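Local coordinates for FrpC operon protein (Neisseria meningitidis, PDB 5EDF) that binds the RTX protein FrpC and, as a presumed lipoprotein made under iron control, may take part in adhesion, though its precise role is unknown, at residues 210-213 with 214-218; 201-204 with 205-209; 86-89 with 90-94. All blocks are in the same frame, centred on the assembly; numbering follows the deposited sequence.

In the fold
Contacts 1 and 2 follow one another along helix 205-224, their centres about 13 Å apart: contact 2 is the end of the preceding loop and the first turn of that helix, and contact 1 two turns of its body, packed on the antiparallel nine-stranded sheet. Contact 3 takes in most of helix 84-93 and the glycine that follows, about 23 Å from contact 1 between centres and touching neither of the others. All three are partly buried, with contact 1 nearest the middle of the chain and contact 3 farthest out. Their chemistry follows their place: an imidazole and a carboxylate sharing a water in contact 1, a capping box in contact 2, and a surface amide-carboxylate bond near a helix end in contact 3.

Contact 1: residues 210-213 with 214-218; sequences GYHQ and QVEQL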
loop_
_atom_site.group_PDB
_atom_site.type_symbol
_atom_site.label_atom_id
_atom_site.label_comp_id
_atom_site.label_asym_id
_atom_site.label_seq_id
_atom_site.Cartn_x
_atom_site.Cartn_y
_atom_site.Cartn_z
ATOM N N GLY A 210 8.405 3.696 7.322
ATOM C CA GLY A 210 7.474 3.361 8.385
ATOM C C GLY A 210 6.188 2.774 7.843
ATOM O O GLY A 210 5.664 1.797 8.384
ATOM N N TYR A 211 5.652 3.391 6.806
ATOM C CA TYR A 211 4.417 2.897 6.179
ATOM C C TYR A 211 4.666 1.488 5.674
ATOM O O TYR A 211 3.839 0.586 5.934
ATOM C CB TYR A 211 4.004 3.876 5.074
ATOM C CG TYR A 211 2.621 3.647 4.471
ATOM C CD1 TYR A 211 1.650 4.609 4.559
ATOM C CD2 TYR A 211 2.320 2.461 3.807
ATOM C CE1 TYR A 211 0.397 4.421 3.996
ATOM C CE2 TYR A 211 1.074 2.264 3.261
ATOM C CZ TYR A 211 0.102 3.239 3.356
ATOM O OH TYR A 211 -1.139 2.960 2.776
ATOM N N HIS A 212 5.755 1.285 4.950
ATOM C CA HIS A 212 6.001 -0.032 4.403
ATOM C C HIS A 212 6.198 -1.089 5.466
ATOM O O HIS A 212 5.707 -2.208 5.310
ATOM C CB HIS A 212 7.151 -0.045 3.402
ATOM C CG HIS A 212 7.227 -1.334 2.687
ATOM N ND1 HIS A 212 6.163 -1.806 1.935
ATOM C CD2 HIS A 212 8.175 -2.293 2.649
ATOM C CE1 HIS A 212 6.451 -3.010 1.498
ATOM N NE2 HIS A 212 7.677 -3.329 1.901
ATOM N N GLN A 213 6.855 -0.743 6.570
ATOM C CA GLN A 213 7.007 -1.690 7.660
ATOM C C GLN A 213 5.636 -2.097 8.195
ATOM O O GLN A 213 5.413 -3.260 8.550
ATOM C CB GLN A 213 7.873 -1.092 8.784
ATOM C CG GLN A 213 9.318 -0.949 8.406
ATOM C CD GLN A 213 10.149 -0.159 9.419
ATOM O OE1 GLN A 213 9.635 0.672 10.159
ATOM N NE2 GLN A 213 11.437 -0.381 9.399
ATOM N N GLN A 214 4.704 -1.146 8.283
ATOM C CA GLN A 214 3.352 -1.465 8.715
ATOM C C GLN A 214 2.645 -2.394 7.719
ATOM O O GLN A 214 1.970 -3.312 8.113
ATOM C CB GLN A 214 2.550 -0.187 8.948
ATOM C CG GLN A 214 3.109 0.632 10.125
ATOM C CD GLN A 214 2.605 2.051 10.108
ATOM O OE1 GLN A 214 1.511 2.321 9.616
ATOM N NE2 GLN A 214 3.399 2.971 10.625
ATOM N N VAL A 215 2.863 -2.176 6.421
ATOM C CA VAL A 215 2.276 -3.024 5.383
ATOM C C VAL A 215 2.847 -4.438 5.493
ATOM O O VAL A 215 2.098 -5.407 5.402
ATOM C CB VAL A 215 2.494 -2.448 3.990
ATOM C CG1 VAL A 215 2.045 -3.442 2.941
ATOM C CG2 VAL A 215 1.748 -1.149 3.851
ATOM N N GLU A 216 4.151 -4.575 5.704
ATOM C CA GLU A 216 4.779 -5.893 5.816
ATOM C C GLU A 216 4.180 -6.642 7.007
ATOM O O GLU A 216 3.826 -7.804 6.894
ATOM C CB GLU A 216 6.282 -5.738 6.033
ATOM C CG GLU A 216 7.023 -5.185 4.876
ATOM C CD GLU A 216 8.507 -5.088 5.126
ATOM O OE1 GLU A 216 8.957 -4.243 5.944
ATOM O OE2 GLU A 216 9.217 -5.865 4.466
ATOM N N GLN A 217 4.044 -5.976 8.144
ATOM C CA GLN A 217 3.463 -6.598 9.328
ATOM C C GLN A 217 2.009 -7.020 9.059
ATOM O O GLN A 217 1.573 -8.126 9.448
ATOM C CB GLN A 217 3.583 -5.653 10.528
ATOM C CG GLN A 217 3.034 -6.169 11.846
ATOM C CD GLN A 217 3.036 -5.068 12.904
ATOM O OE1 GLN A 217 2.335 -4.050 12.772
ATOM N NE2 GLN A 217 3.847 -5.250 13.935
ATOM N N LEU A 218 1.274 -6.148 8.378
ATOM C CA LEU A 218 -0.136 -6.397 8.078
ATOM C C LEU A 218 -0.303 -7.635 7.183
ATOM O O LEU A 218 -1.071 -8.552 7.467
ATOM C CB LEU A 218 -0.751 -5.140 7.450
ATOM C CG LEU A 218 -2.225 -5.201 7.103
ATOM C CD1 LEU A 218 -3.077 -5.498 8.345
ATOM C CD2 LEU A 218 -2.619 -3.891 6.455
HETATM O O HOH W 1 8.891 -5.851 1.668
#
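Two middle turns of helix 205-224 meet here through side chains four residues apart, chiefly His212 with Glu216 and Tyr211 with Val215. Glu216 lays its CG methylene over one face of the His212 imidazole, a CH-pi contact with CG 3.9 Å from the ring centroid. Its carboxylate then runs on past the ring edge, with the two planes 25° apart. A water in the ring plane, 2.8 Å from His212 NE2, also lies within bonding distance of Glu216 OE2. With ND1 bonded to Tyr193 OH and NE2 to the water, both ring nitrogens have partners, which should hold the ring's rotation; Glu216 OE2 is held separately by a salt bridge to Lys155 NZ. With CG anti to the backbone N (chi1 -170°), the Tyr211 ring reaches the next turn, where CE2 lies 3.5 Å from Val215 CG2. Beneath the side chains the helix ladder continues, for example from Glu216 N to His212 O at 2.9 Å. Tyr211 and Val215 pack against Leu76 of strand 73-77, and Tyr211 also reaches Val65 of strand 61-70, while His212 rests on Val182 and Ser184 of strand 178-186.

Contact 2: residues 201-204 with 205-209; sequences QQLT and QQELV
One carboxylate oxygen, Glu207 OE1, takes both a backbone N-H and a water at the start of helix 205-224, where Thr204 and Glu207 form a capping box. Thr204 N donates to Glu207 OE1 over 2.9 Å, nearly straight at 168° and to the anti lone pair, the one turned from OE2. In return Glu207 N donates to Thr204 OG1 at 3.0 Å. Thr204 sits at the N-cap position, and its hydroxyl, placed between backbone N and carbonyl carbon (chi1 68°), faces the N-H of Glu207. The same hydroxyl lies near Gln206 OE1 and Glu207 OE1, but these are weak approaches competing for one proton. Helical bonding proper begins with Leu208 N to Thr204 O, 3.0 Å long.

Leu203, just before the cap, packs from the loop side. Its CD1 comes 3.9 Å from Leu208 CD2, the two side chains crossing at about a right angle, and its CD2 touches the Glu207 carboxylate. Leu208 also packs on Ile163 and His165 of strand 161-167. The other oxygen, Glu207 OE2, is hydrogen-bonded to Trp74 NE1 and accepts from a water that also accepts a hydrogen bond from Gln201 NE2. A second water links Gln202 O to Glu207 OE1, 2.7 Å from that oxygen.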
loop_
_atom_site.group_PDB
_atom_site.type_symbol
_atom_site.label_atom_id
_atom_site.label_comp_id
_atom_site.label_asym_id
_atom_site.label_seq_id
_atom_site.Cartn_x
_atom_site.Cartn_y
_atom_site.Cartn_z
ATOM N N GLN A 201 2.708 17.001 0.191
ATOM C CA GLN A 201 3.994 17.420 0.759
ATOM C C GLN A 201 5.071 16.338 0.594
ATOM O O GLN A 201 4.774 15.134 0.582
ATOM C CB GLN A 201 3.833 17.817 2.243
ATOM C CG GLN A 201 3.696 16.641 3.244
ATOM C CD GLN A 201 2.287 16.102 3.378
ATOM O OE1 GLN A 201 1.369 16.484 2.628
ATOM N NE2 GLN A 201 2.112 15.212 4.337
ATOM N N GLN A 202 6.318 16.736 0.425
ATOM C CA GLN A 202 7.425 15.789 0.449
ATOM C C GLN A 202 7.439 15.038 1.785
ATOM O O GLN A 202 7.263 15.618 2.845
ATOM C CB GLN A 202 8.748 16.508 0.204
ATOM C CG GLN A 202 9.939 15.599 -0.020
ATOM C CD GLN A 202 11.248 16.352 -0.238
ATOM O OE1 GLN A 202 11.253 17.525 -0.566
ATOM N NE2 GLN A 202 12.353 15.644 -0.081
ATOM N N LEU A 203 7.656 13.731 1.716
ATOM C CA LEU A 203 7.646 12.872 2.854
ATOM C C LEU A 203 9.070 12.416 3.126
ATOM O O LEU A 203 9.886 12.281 2.213
ATOM C CB LEU A 203 6.728 11.657 2.576
ATOM C CG LEU A 203 5.274 12.017 2.295
ATOM C CD1 LEU A 203 4.464 10.746 1.912
ATOM C CD2 LEU A 203 4.618 12.731 3.487
ATOM N N THR A 204 9.374 12.156 4.380
ATOM C CA THR A 204 10.699 11.722 4.749
ATOM C C THR A 204 10.852 10.234 4.541
ATOM O O THR A 204 9.865 9.493 4.421
ATOM C CB THR A 204 11.012 12.010 6.221
ATOM O OG1 THR A 204 10.193 11.173 7.046
ATOM C CG2 THR A 204 10.756 13.481 6.593
ATOM N N GLN A 205 12.087 9.760 4.522
ATOM C CA GLN A 205 12.353 8.351 4.450
ATOM C C GLN A 205 11.697 7.613 5.615
ATOM O O GLN A 205 11.209 6.488 5.452
ATOM C CB GLN A 205 13.843 8.049 4.404
ATOM C CG GLN A 205 14.132 6.587 4.167
ATOM C CD GLN A 205 15.613 6.237 4.120
ATOM O OE1 GLN A 205 16.480 7.060 4.433
ATOM N NE2 GLN A 205 15.915 4.979 3.798
ATOM N N GLN A 206 11.697 8.246 6.785
ATOM C CA GLN A 206 11.115 7.625 7.962
ATOM C C GLN A 206 9.614 7.424 7.794
ATOM O O GLN A 206 9.068 6.385 8.183
ATOM C CB GLN A 206 11.434 8.415 9.232
ATOM C CG GLN A 206 12.919 8.425 9.626
ATOM C CD GLN A 206 13.739 9.552 9.000
ATOM O OE1 GLN A 206 13.315 10.229 8.053
ATOM N NE2 GLN A 206 14.935 9.749 9.533
ATOM N N GLU A 207 8.925 8.417 7.229
ATOM C CA GLU A 207 7.489 8.277 6.950
ATOM C C GLU A 207 7.223 7.167 5.942
ATOM O O GLU A 207 6.330 6.350 6.140
ATOM C CB GLU A 207 6.915 9.581 6.414
ATOM C CG GLU A 207 6.822 10.671 7.476
ATOM C CD GLU A 207 6.371 11.998 6.905
ATOM O OE1 GLU A 207 7.150 12.620 6.132
ATOM O OE2 GLU A 207 5.267 12.467 7.280
ATOM N N LEU A 208 8.024 7.120 4.884
ATOM C CA LEU A 208 7.817 6.149 3.803
ATOM C C LEU A 208 8.169 4.715 4.215
ATOM O O LEU A 208 7.380 3.796 4.035
ATOM C CB LEU A 208 8.614 6.590 2.576
ATOM C CG LEU A 208 8.242 7.930 1.964
ATOM C CD1 LEU A 208 9.312 8.432 0.979
ATOM C CD2 LEU A 208 6.923 7.770 1.242
ATOM N N VAL A 209 9.359 4.525 4.798
ATOM C CA VAL A 209 9.737 3.210 5.334
ATOM C C VAL A 209 8.806 2.777 6.451
ATOM O O VAL A 209 8.412 1.605 6.521
ATOM C CB VAL A 209 11.240 3.168 5.783
ATOM C CG1 VAL A 209 11.549 1.848 6.497
ATOM C CG2 VAL A 209 12.130 3.301 4.559
HETATM O O HOH W 2 4.082 14.744 6.468
HETATM O O HOH W 3 7.003 15.241 5.640
#

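Contact 3: residues 86-89 with 90-94; sequences HFIQ and FLRDG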
loop_
_atom_site.group_PDB
_atom_site.type_symbol
_atom_site.label_atom_id
_atom_site.label_comp_id
_atom_site.label_asym_id
_atom_site.label_seq_id
_atom_site.Cartn_x
_atom_site.Cartn_y
_atom_site.Cartn_z
ATOM N N HIS A 86 -14.369 8.647 6.340
ATOM C CA HIS A 86 -13.297 8.669 5.348
ATOM C C HIS A 86 -13.495 7.575 4.309
ATOM O O HIS A 86 -13.278 7.787 3.100
ATOM C CB HIS A 86 -11.938 8.583 6.008
ATOM C CG HIS A 86 -11.649 9.751 6.891
ATOM N ND1 HIS A 86 -11.199 10.958 6.390
ATOM C CD2 HIS A 86 -11.799 9.933 8.228
ATOM C CE1 HIS A 86 -11.077 11.822 7.385
ATOM N NE2 HIS A 86 -11.430 11.227 8.510
ATOM N N PHE A 87 -13.900 6.380 4.766
ATOM C CA PHE A 87 -14.243 5.287 3.848
ATOM C C PHE A 87 -15.473 5.569 3.004
ATOM O O PHE A 87 -15.512 5.197 1.829
ATOM C CB PHE A 87 -14.415 3.971 4.600
ATOM C CG PHE A 87 -13.120 3.333 4.995
ATOM C CD1 PHE A 87 -12.447 2.539 4.090
ATOM C CD2 PHE A 87 -12.552 3.506 6.259
ATOM C CE1 PHE A 87 -11.261 1.916 4.433
ATOM C CE2 PHE A 87 -11.341 2.894 6.591
ATOM C CZ PHE A 87 -10.702 2.116 5.715
ATOM N N ILE A 88 -16.485 6.221 3.573
ATOM C CA ILE A 88 -17.676 6.548 2.794
ATOM C C ILE A 88 -17.322 7.503 1.650
ATOM O O ILE A 88 -17.765 7.321 0.525
ATOM C CB ILE A 88 -18.776 7.163 3.676
ATOM C CG1 ILE A 88 -19.354 6.067 4.563
ATOM C CG2 ILE A 88 -19.852 7.794 2.824
ATOM C CD1 ILE A 88 -20.157 6.546 5.693
ATOM N N GLN A 89 -16.533 8.528 1.940
ATOM C CA GLN A 89 -16.046 9.408 0.903
ATOM C C GLN A 89 -15.242 8.656 -0.168
ATOM O O GLN A 89 -15.414 8.847 -1.371
ATOM C CB GLN A 89 -15.244 10.550 1.525
ATOM C CG GLN A 89 -14.710 11.562 0.513
ATOM C CD GLN A 89 -15.797 12.402 -0.079
ATOM O OE1 GLN A 89 -16.416 13.204 0.629
ATOM N NE2 GLN A 89 -16.045 12.237 -1.386
ATOM N N PHE A 90 -14.344 7.801 0.286
ATOM C CA PHE A 90 -13.531 6.976 -0.602
ATOM C C PHE A 90 -14.398 6.122 -1.516
ATOM O O PHE A 90 -14.143 6.025 -2.704
ATOM C CB PHE A 90 -12.628 6.117 0.291
ATOM C CG PHE A 90 -12.028 4.921 -0.386
ATOM C CD1 PHE A 90 -10.948 5.050 -1.205
ATOM C CD2 PHE A 90 -12.554 3.659 -0.154
ATOM C CE1 PHE A 90 -10.400 3.920 -1.809
ATOM C CE2 PHE A 90 -11.996 2.543 -0.764
ATOM C CZ PHE A 90 -10.939 2.690 -1.582
ATOM N N LEU A 91 -15.435 5.527 -0.964
ATOM C CA LEU A 91 -16.305 4.693 -1.783
ATOM C C LEU A 91 -17.130 5.499 -2.805
ATOM O O LEU A 91 -17.503 4.980 -3.860
ATOM C CB LEU A 91 -17.192 3.812 -0.907
ATOM C CG LEU A 91 -16.482 2.707 -0.125
ATOM C CD1 LEU A 91 -17.442 2.031 0.839
ATOM C CD2 LEU A 91 -15.905 1.692 -1.106
ATOM N N ARG A 92 -17.350 6.777 -2.534
ATOM C CA ARG A 92 -18.053 7.626 -3.476
ATOM C C ARG A 92 -17.205 8.074 -4.649
ATOM O O ARG A 92 -17.629 7.953 -5.785
ATOM C CB ARG A 92 -18.606 8.848 -2.752
ATOM C CG ARG A 92 -19.665 8.485 -1.759
ATOM C CD ARG A 92 -20.213 9.672 -1.047
ATOM N NE ARG A 92 -21.228 9.301 -0.059
ATOM C CZ ARG A 92 -22.508 9.066 -0.335
ATOM N NH1 ARG A 92 -22.970 9.157 -1.586
ATOM N NH2 ARG A 92 -23.341 8.741 0.651
ATOM N N ASP A 93 -16.023 8.612 -4.383
ATOM C CA ASP A 93 -15.193 9.133 -5.481
ATOM C C ASP A 93 -13.692 8.918 -5.351
ATOM O O ASP A 93 -12.912 9.472 -6.136
ATOM C CB ASP A 93 -15.494 10.615 -5.716
ATOM C CG ASP A 93 -15.138 11.496 -4.534
ATOM O OD1 ASP A 93 -14.570 10.986 -3.562
ATOM O OD2 ASP A 93 -15.430 12.721 -4.588
ATOM N N GLY A 94 -13.291 8.111 -4.386
ATOM C CA GLY A 94 -11.878 7.845 -4.141
ATOM C C GLY A 94 -11.094 8.926 -3.410
ATOM O O GLY A 94 -9.930 8.685 -3.058
#
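Helical i to i+4 bonds run from Phe90 N to His86 O (3.0 Å) and from Leu91 N to Phe87 O (2.8 Å), and farther on Gly94 has a positive phi of 78°. This is most of helix 84-93, which packs beside strands 61-70 and 98-105. Toward its C-terminal side Gln89 O is held twice, by a straight bond from Asp93 N and by a weak one from Arg92 N.

The buried side is aromatic. Phe87 and Phe90 approach with CD1 of the former 4.4 Å from CD2 of the latter, a loose touch, and both reach Val98 of strand 98-105. Phe87 also meets Tyr66 and Phe90 meets Ser64, both of strand 61-70. The carbonyl oxygen of Phe87 lies at the edge of the Phe90 ring, in its plane.

On another side the extended Arg92 chain passes close over Ile88 O. In one of the two conformers of Ile88, its side chain runs alongside that of Arg92 in the same direction, and CG2 meets the guanidinium at its edge, 3.5 Å from Arg92 NE.

Gln89 and Asp93 make the side-chain hydrogen bond of the contact. Gln89 bends at chi2 (71°), which turns its amide forward to Asp93, one turn on. Asp93 OD1 also accepts from Leu95 N, so this oxygen joins the last turn to the chain leaving it. Gln89 NE2 reaches OD1 of Asp93 at 2.9 Å, nearly in its own amide plane but from above the carboxylate, 43° out of that plane.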